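Local coordinates for protein UDP-L-Rhamnose Synthase (Acanthamoeba polyphaga mimivirus, PDB 7JID) that binds NADP and a UDP-sugar, and probably makes UDP-L-rhamnose as a nicotinamide-dependent oxidoreductase, at residues G66-E74 against A251-N259. Residues are numbered along the deposited sequence; the frame is centred on the assembly and turned at random.
With AWU ([[(2~{R},3~{S},4~{R},5~{R})-5-[2,4-bis(oxidanylidene)pyrimidin-1-yl]-3,4-bis(oxidanyl)oxolan-2-yl]methoxy-oxidanyl-phosphoryl] [(2~{R},3~{R},4~{R},5~{R},6~{S})-6-methyl-3,4,5-tris(oxidanyl)oxan-2-yl] hydrogen phosphate), chain C.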
ATOM      1  N   GLY A  66       8.765 -12.997  18.357  1.00 27.33           N
ATOM      2  CA  GLY A  66       7.674 -12.949  19.345  1.00 25.11           C
ATOM      3  C   GLY A  66       6.365 -13.480  18.787  1.00 24.15           C
ATOM      4  O   GLY A  66       5.485 -13.800  19.590  1.00 22.80           O
ATOM      5  N   TYR A  67       6.212 -13.567  17.459  1.00 21.03           N
ATOM      6  CA  TYR A  67       4.916 -13.910  16.820  1.00 21.48           C
ATOM      7  C   TYR A  67       5.132 -14.808  15.591  1.00 18.52           C
ATOM      8  O   TYR A  67       5.560 -14.278  14.548  1.00 20.80           O
ATOM      9  CB  TYR A  67       4.186 -12.614  16.444  1.00 22.76           C
ATOM     10  CG  TYR A  67       3.866 -11.708  17.604  1.00 24.70           C
ATOM     11  CD1 TYR A  67       2.637 -11.792  18.243  1.00 26.41           C
ATOM     12  CD2 TYR A  67       4.772 -10.761  18.064  1.00 25.56           C
ATOM     13  CE1 TYR A  67       2.322 -10.977  19.319  1.00 29.32           C
ATOM     14  CE2 TYR A  67       4.471  -9.937  19.139  1.00 29.15           C
ATOM     15  CZ  TYR A  67       3.237 -10.042  19.761  1.00 28.66           C
ATOM     16  OH  TYR A  67       2.902  -9.266  20.831  1.00 32.86           O
ATOM     17  N   SER A  68       4.699 -16.069  15.648  1.00 16.79           N
ATOM     18  CA  SER A  68       4.870 -17.084  14.572  1.00 15.86           C
ATOM     19  C   SER A  68       3.775 -16.963  13.504  1.00 15.34           C
ATOM     20  O   SER A  68       3.638 -17.909  12.694  1.00 16.68           O
ATOM     21  CB  SER A  68       4.891 -18.493  15.114  1.00 18.25           C
ATOM     22  OG  SER A  68       3.748 -18.738  15.926  1.00 17.76           O
ATOM     23  N   THR A  69       2.990 -15.896  13.584  1.00 13.22           N
ATOM     24  CA  THR A  69       1.788 -15.700  12.736  1.00 12.58           C
ATOM     25  C   THR A  69       1.731 -14.255  12.251  1.00 11.89           C
ATOM     26  O   THR A  69       2.488 -13.402  12.721  1.00 12.51           O
ATOM     27  CB  THR A  69       0.481 -16.052  13.463  1.00 12.75           C
ATOM     28  OG1 THR A  69       0.172 -14.980  14.340  1.00 14.80           O
ATOM     29  CG2 THR A  69       0.550 -17.383  14.190  1.00 13.42           C
ATOM     30  N   ILE A  70       0.734 -13.963  11.414  1.00 11.03           N
ATOM     31  CA  ILE A  70       0.491 -12.597  10.909  1.00 11.82           C
ATOM     32  C   ILE A  70       0.139 -11.666  12.049  1.00 11.90           C
ATOM     33  O   ILE A  70       0.128 -10.451  11.820  1.00 10.86           O
ATOM     34  CB  ILE A  70      -0.591 -12.585   9.819  1.00 12.45           C
ATOM     35  CG1 ILE A  70      -1.939 -13.109  10.347  1.00 12.34           C
ATOM     36  CG2 ILE A  70      -0.072 -13.334   8.604  1.00 12.94           C
ATOM     37  CD1 ILE A  70      -3.141 -12.685   9.525  1.00 14.20           C
ATOM     38  N   ASP A  71      -0.050 -12.173  13.274  1.00 11.96           N
ATOM     39  CA  ASP A  71      -0.262 -11.261  14.412  1.00 13.15           C
ATOM     40  C   ASP A  71       0.941 -10.314  14.560  1.00 11.79           C
ATOM     41  O   ASP A  71       0.805  -9.223  15.137  1.00 12.67           O
ATOM     42  CB  ASP A  71      -0.477 -12.075  15.687  1.00 13.72           C
ATOM     43  CG  ASP A  71      -1.916 -12.497  15.867  1.00 14.01           C
ATOM     44  OD1 ASP A  71      -2.696 -12.262  14.940  1.00 14.30           O
ATOM     45  OD2 ASP A  71      -2.259 -12.911  17.012  1.00 16.61           O
ATOM     46  N   TYR A  72       2.096 -10.730  14.059  1.00 11.88           N
ATOM     47  CA  TYR A  72       3.384 -10.004  14.135  1.00 13.18           C
ATOM     48  C   TYR A  72       3.124  -8.593  13.603  1.00 12.25           C
ATOM     49  O   TYR A  72       3.671  -7.611  14.125  1.00 13.71           O
ATOM     50  CB  TYR A  72       4.448 -10.737  13.325  1.00 14.09           C
ATOM     51  CG  TYR A  72       5.688  -9.924  13.068  1.00 14.15           C
ATOM     52  CD1 TYR A  72       5.934  -9.331  11.838  1.00 15.04           C
ATOM     53  CD2 TYR A  72       6.610  -9.759  14.075  1.00 16.38           C
ATOM     54  CE1 TYR A  72       7.056  -8.544  11.624  1.00 17.24           C
ATOM     55  CE2 TYR A  72       7.747  -9.000  13.871  1.00 17.67           C
ATOM     56  CZ  TYR A  72       7.993  -8.418  12.641  1.00 17.74           C
ATOM     57  OH  TYR A  72       9.120  -7.645  12.496  1.00 17.34           O
ATOM     58  N   LEU A  73       2.335  -8.460  12.516  1.00 11.70           N
ATOM     59  CA  LEU A  73       2.162  -7.157  11.822  1.00 13.25           C
ATOM     60  C   LEU A  73       1.250  -6.197  12.572  1.00 13.51           C
ATOM     61  O   LEU A  73       1.179  -5.052  12.148  1.00 13.14           O
ATOM     62  CB  LEU A  73       1.611  -7.358  10.403  1.00 12.63           C
ATOM     63  CG  LEU A  73       2.464  -8.266   9.527  1.00 13.64           C
ATOM     64  CD1 LEU A  73       1.687  -8.708   8.299  1.00 13.95           C
ATOM     65  CD2 LEU A  73       3.739  -7.543   9.153  1.00 14.50           C
ATOM     66  N   GLU A  74       0.591  -6.623  13.660  1.00 13.56           N
ATOM     67  CA  GLU A  74      -0.363  -5.733  14.372  1.00 13.97           C
ATOM     68  C   GLU A  74       0.377  -4.825  15.373  1.00 16.81           C
ATOM     69  O   GLU A  74      -0.232  -3.839  15.816  1.00 17.33           O
ATOM     70  CB  GLU A  74      -1.452  -6.568  15.040  1.00 14.37           C
ATOM     71  CG  GLU A  74      -2.204  -7.468  14.068  1.00 13.32           C
ATOM     72  CD  GLU A  74      -2.914  -6.727  12.945  1.00 12.74           C
ATOM     73  OE1 GLU A  74      -3.042  -5.478  13.049  1.00 13.30           O
ATOM     74  OE2 GLU A  74      -3.345  -7.383  11.959  1.00 11.73           O
ATOM     75  N   ALA A 251     -10.581 -13.049  20.675  1.00 14.56           N
ATOM     76  CA  ALA A 251     -10.177 -12.448  21.963  1.00 15.19           C
ATOM     77  C   ALA A 251      -8.725 -12.755  22.323  1.00 14.27           C
ATOM     78  O   ALA A 251      -8.107 -11.947  23.066  1.00 13.99           O
ATOM     79  CB  ALA A 251     -11.116 -12.911  23.042  1.00 14.84           C
ATOM     80  N   ILE A 252      -8.172 -13.861  21.835  1.00 12.75           N
ATOM     81  CA  ILE A 252      -6.828 -14.310  22.261  1.00 13.54           C
ATOM     82  C   ILE A 252      -5.812 -14.048  21.147  1.00 13.10           C
ATOM     83  O   ILE A 252      -4.626 -14.298  21.420  1.00 15.03           O
ATOM     84  CB  ILE A 252      -6.811 -15.762  22.775  1.00 15.99           C
ATOM     85  CG1 ILE A 252      -7.242 -16.803  21.738  1.00 18.02           C
ATOM     86  CG2 ILE A 252      -7.660 -15.867  24.045  1.00 16.03           C
ATOM     87  CD1 ILE A 252      -6.574 -18.135  21.908  1.00 21.86           C
ATOM     88  N   LEU A 253      -6.246 -13.642  19.949  1.00 12.22           N
ATOM     89  CA  LEU A 253      -5.279 -13.290  18.863  1.00 12.69           C
ATOM     90  C   LEU A 253      -5.195 -11.762  18.723  1.00 13.80           C
ATOM     91  O   LEU A 253      -6.090 -11.049  19.196  1.00 14.41           O
ATOM     92  CB  LEU A 253      -5.695 -13.933  17.532  1.00 12.14           C
ATOM     93  CG  LEU A 253      -5.830 -15.453  17.525  1.00 12.57           C
ATOM     94  CD1 LEU A 253      -6.147 -15.954  16.142  1.00 13.33           C
ATOM     95  CD2 LEU A 253      -4.555 -16.074  18.070  1.00 13.04           C
ATOM     96  N   LYS A 254      -4.161 -11.243  18.053  1.00 13.62           N
ATOM     97  CA  LYS A 254      -4.064  -9.770  17.829  1.00 14.50           C
ATOM     98  C   LYS A 254      -4.919  -9.341  16.634  1.00 14.84           C
ATOM     99  O   LYS A 254      -5.072  -8.151  16.427  1.00 14.94           O
ATOM    100  CB  LYS A 254      -2.617  -9.347  17.547  1.00 16.83           C
ATOM    101  CG  LYS A 254      -1.604  -9.719  18.619  1.00 21.33           C
ATOM    102  CD  LYS A 254      -2.027  -9.422  20.037  1.00 26.73           C
ATOM    103  CE  LYS A 254      -0.976  -9.881  21.032  1.00 32.14           C
ATOM    104  NZ  LYS A 254      -1.542 -10.102  22.386  1.00 35.55           N
ATOM    105  N   ALA A 255      -5.388 -10.282  15.820  1.00 14.34           N
ATOM    106  CA  ALA A 255      -6.154  -9.972  14.600  1.00 12.44           C
ATOM    107  C   ALA A 255      -7.119 -11.133  14.350  1.00 11.23           C
ATOM    108  O   ALA A 255      -6.877 -12.258  14.848  1.00 12.83           O
ATOM    109  CB  ALA A 255      -5.196  -9.787  13.429  1.00 13.39           C
ATOM    110  N   ASP A 256      -8.143 -10.892  13.555  1.00 10.98           N
ATOM    111  CA  ASP A 256      -9.033 -11.961  13.056  1.00 10.39           C
ATOM    112  C   ASP A 256      -8.344 -12.741  11.926  1.00 10.71           C
ATOM    113  O   ASP A 256      -7.148 -12.504  11.643  1.00  9.66           O
ATOM    114  CB  ASP A 256     -10.321 -11.343  12.522  1.00 10.71           C
ATOM    115  CG  ASP A 256     -11.551 -12.237  12.524  1.00 12.31           C
ATOM    116  OD1 ASP A 256     -11.435 -13.455  12.858  1.00 11.08           O
ATOM    117  OD2 ASP A 256     -12.642 -11.716  12.200  1.00 14.78           O
ATOM    118  N   ARG A 257      -9.038 -13.768  11.447  1.00 10.06           N
ATOM    119  CA  ARG A 257      -8.528 -14.693  10.394  1.00 10.83           C
ATOM    120  C   ARG A 257      -9.581 -14.807   9.291  1.00  9.93           C
ATOM    121  O   ARG A 257     -10.808 -14.789   9.529  1.00 12.30           O
ATOM    122  CB  ARG A 257      -8.119 -16.062  10.935  1.00 11.12           C
ATOM    123  CG  ARG A 257      -6.978 -16.080  11.940  1.00 12.34           C
ATOM    124  CD  ARG A 257      -5.708 -15.539  11.357  1.00 12.93           C
ATOM    125  NE  ARG A 257      -4.562 -15.726  12.230  1.00 13.85           N
ATOM    126  CZ  ARG A 257      -4.082 -14.822  13.070  1.00 13.34           C
ATOM    127  NH1 ARG A 257      -4.673 -13.654  13.238  1.00 12.24           N
ATOM    128  NH2 ARG A 257      -2.974 -15.112  13.732  1.00 12.17           N
ATOM    129  N   SER A 258      -9.086 -14.854   8.060  1.00  9.25           N
ATOM    130  CA  SER A 258      -9.900 -15.009   6.840  1.00 10.58           C
ATOM    131  C   SER A 258     -10.449 -16.449   6.776  1.00  9.36           C
ATOM    132  O   SER A 258      -9.680 -17.409   6.995  1.00 10.27           O
ATOM    133  CB  SER A 258      -9.034 -14.776   5.650  1.00  9.56           C
ATOM    134  OG  SER A 258      -9.703 -15.067   4.442  1.00 12.50           O
ATOM    135  N   ASN A 259     -11.724 -16.590   6.463  1.00  9.06           N
ATOM    136  CA  ASN A 259     -12.362 -17.915   6.246  1.00  8.98           C
ATOM    137  C   ASN A 259     -13.179 -17.821   4.973  1.00  8.73           C
ATOM    138  O   ASN A 259     -14.096 -16.971   4.956  1.00  8.92           O
ATOM    139  CB  ASN A 259     -13.254 -18.328   7.424  1.00  9.74           C
ATOM    140  CG  ASN A 259     -12.435 -18.583   8.658  1.00  9.76           C
ATOM    141  OD1 ASN A 259     -11.840 -19.626   8.813  1.00 10.92           O
ATOM    142  ND2 ASN A 259     -12.391 -17.601   9.555  1.00 11.04           N
TER
HETATM  143  PA  AWU C 301      -2.349 -18.924  12.077  1.00 15.89           P
HETATM  144  O1A AWU C 301      -2.564 -17.744  12.947  1.00 17.34           O
HETATM  145  O2A AWU C 301      -1.378 -19.996  12.543  1.00 14.81           O
HETATM  146  O3A AWU C 301      -1.728 -18.667  10.593  1.00 17.99           O
HETATM  147  PB  AWU C 301      -1.805 -17.272   9.716  1.00 16.57           P
HETATM  148  O1B AWU C 301      -3.223 -16.666   9.575  1.00 16.78           O
HETATM  149  O2B AWU C 301      -0.648 -16.358  10.178  1.00 15.79           O
HETATM  150  O3B AWU C 301      -1.472 -17.922   8.293  1.00 17.14           O
HETATM  151  C5' AWU C 301      -0.392 -16.310   5.231  1.00 18.49           C
HETATM  152  O5' AWU C 301      -0.411 -17.078   6.419  1.00 18.08           O
HETATM  153  C4' AWU C 301      -1.234 -16.994   4.168  1.00 17.75           C
HETATM  154  O4' AWU C 301      -1.389 -16.165   2.994  1.00 16.12           O
HETATM  155  C3' AWU C 301      -2.589 -17.268   4.733  1.00 17.39           C
HETATM  156  O3' AWU C 301      -3.246 -18.149   3.860  1.00 16.18           O
HETATM  157  C2' AWU C 301      -2.545 -17.994   6.073  1.00 17.24           C
HETATM  158  C1' AWU C 301      -1.609 -17.367   7.009  1.00 17.34           C
HETATM  159  N1  AWU C 301      -6.074 -21.230  14.865  1.00 10.49           N
HETATM  160  C2  AWU C 301      -6.710 -22.010  15.814  1.00 12.07           C
HETATM  161  O2  AWU C 301      -7.523 -22.888  15.457  1.00 10.67           O
HETATM  162  N3  AWU C 301      -6.323 -21.888  17.124  1.00 12.38           N
HETATM  163  C4  AWU C 301      -5.451 -20.927  17.529  1.00 12.62           C
HETATM  164  O4  AWU C 301      -5.125 -20.898  18.773  1.00 12.85           O
HETATM  165  C5  AWU C 301      -4.796 -20.155  16.569  1.00 11.84           C
HETATM  166  C6  AWU C 301      -5.190 -20.235  15.237  1.00 10.62           C
HETATM  167  C1C AWU C 301      -6.444 -21.342  13.425  1.00 10.03           C
HETATM  168  C2C AWU C 301      -6.745 -20.037  12.688  1.00  9.18           C
HETATM  169  C3C AWU C 301      -6.367 -20.406  11.231  1.00  9.87           C
HETATM  170  C4C AWU C 301      -5.251 -21.375  11.453  1.00  9.67           C
HETATM  171  C5C AWU C 301      -3.865 -20.856  11.132  1.00 11.23           C
HETATM  172  C6' AWU C 301       1.084 -16.229   4.849  1.00 19.05           C
HETATM  173  O2' AWU C 301      -2.001 -19.277   5.849  1.00 17.77           O
HETATM  174  O2C AWU C 301      -8.115 -19.755  12.813  1.00  9.58           O
HETATM  175  O3C AWU C 301      -7.412 -21.132  10.607  1.00  8.38           O
HETATM  176  O4C AWU C 301      -5.223 -21.729  12.829  1.00 10.30           O
HETATM  177  O5C AWU C 301      -3.740 -19.586  11.812  1.00 13.81           O
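Asp71, in the short 3-10 turn 70-74, faces the loop that follows helix 246-252, and its CA lies 5.3 Å from that of Lys254. OD2 of Asp71 receives the backbone N of Lys254 in a nearly straight bond of 2.7 Å (177°), from above the carboxylate plane. OD1 takes the salt bridge from Arg257, 3.0 Å from NH1 on the syn side but 34° out of the carboxylate plane, with a weak bond from NH2; the carboxylate and guanidinium planes stand almost perpendicular. Arginine suits this place because its flat, five-hydrogen end can serve two anions at once: NE and NH2 both grip the phosphate oxygen O1A of AWU, at 2.9 and 2.8 Å. Ile70 CG1 lies over one guanidinium face and Leu253 CD1 over the other, so aliphatic carbon limits tilting and leaves the edge to the anionic partners. Asp71 is thus placed as a second-shell residue that probably orients Arg257 and may support its positive charge. The same turn reaches the ligand directly, since Ile70 N donates to O2B of the other phosphate, and Thr69 OG1 closes an ST turn by accepting from Asp71 N. At the outer side, Lys254 lays its CE against the edge of the Tyr67 ring. Glu74 brings OE2 to 3.4 Å from Ala255 CB, a methyl small enough to fit beside it, while that oxygen accepts from Ser138 N. The contact joins the Rossmann-type domain's loop between strand 54-57 and helix 79-99 to the chain leaving helix 246-252, beside the UDP-sugar diphosphate; Tyr139 of helix 138-150 packs on Ile70.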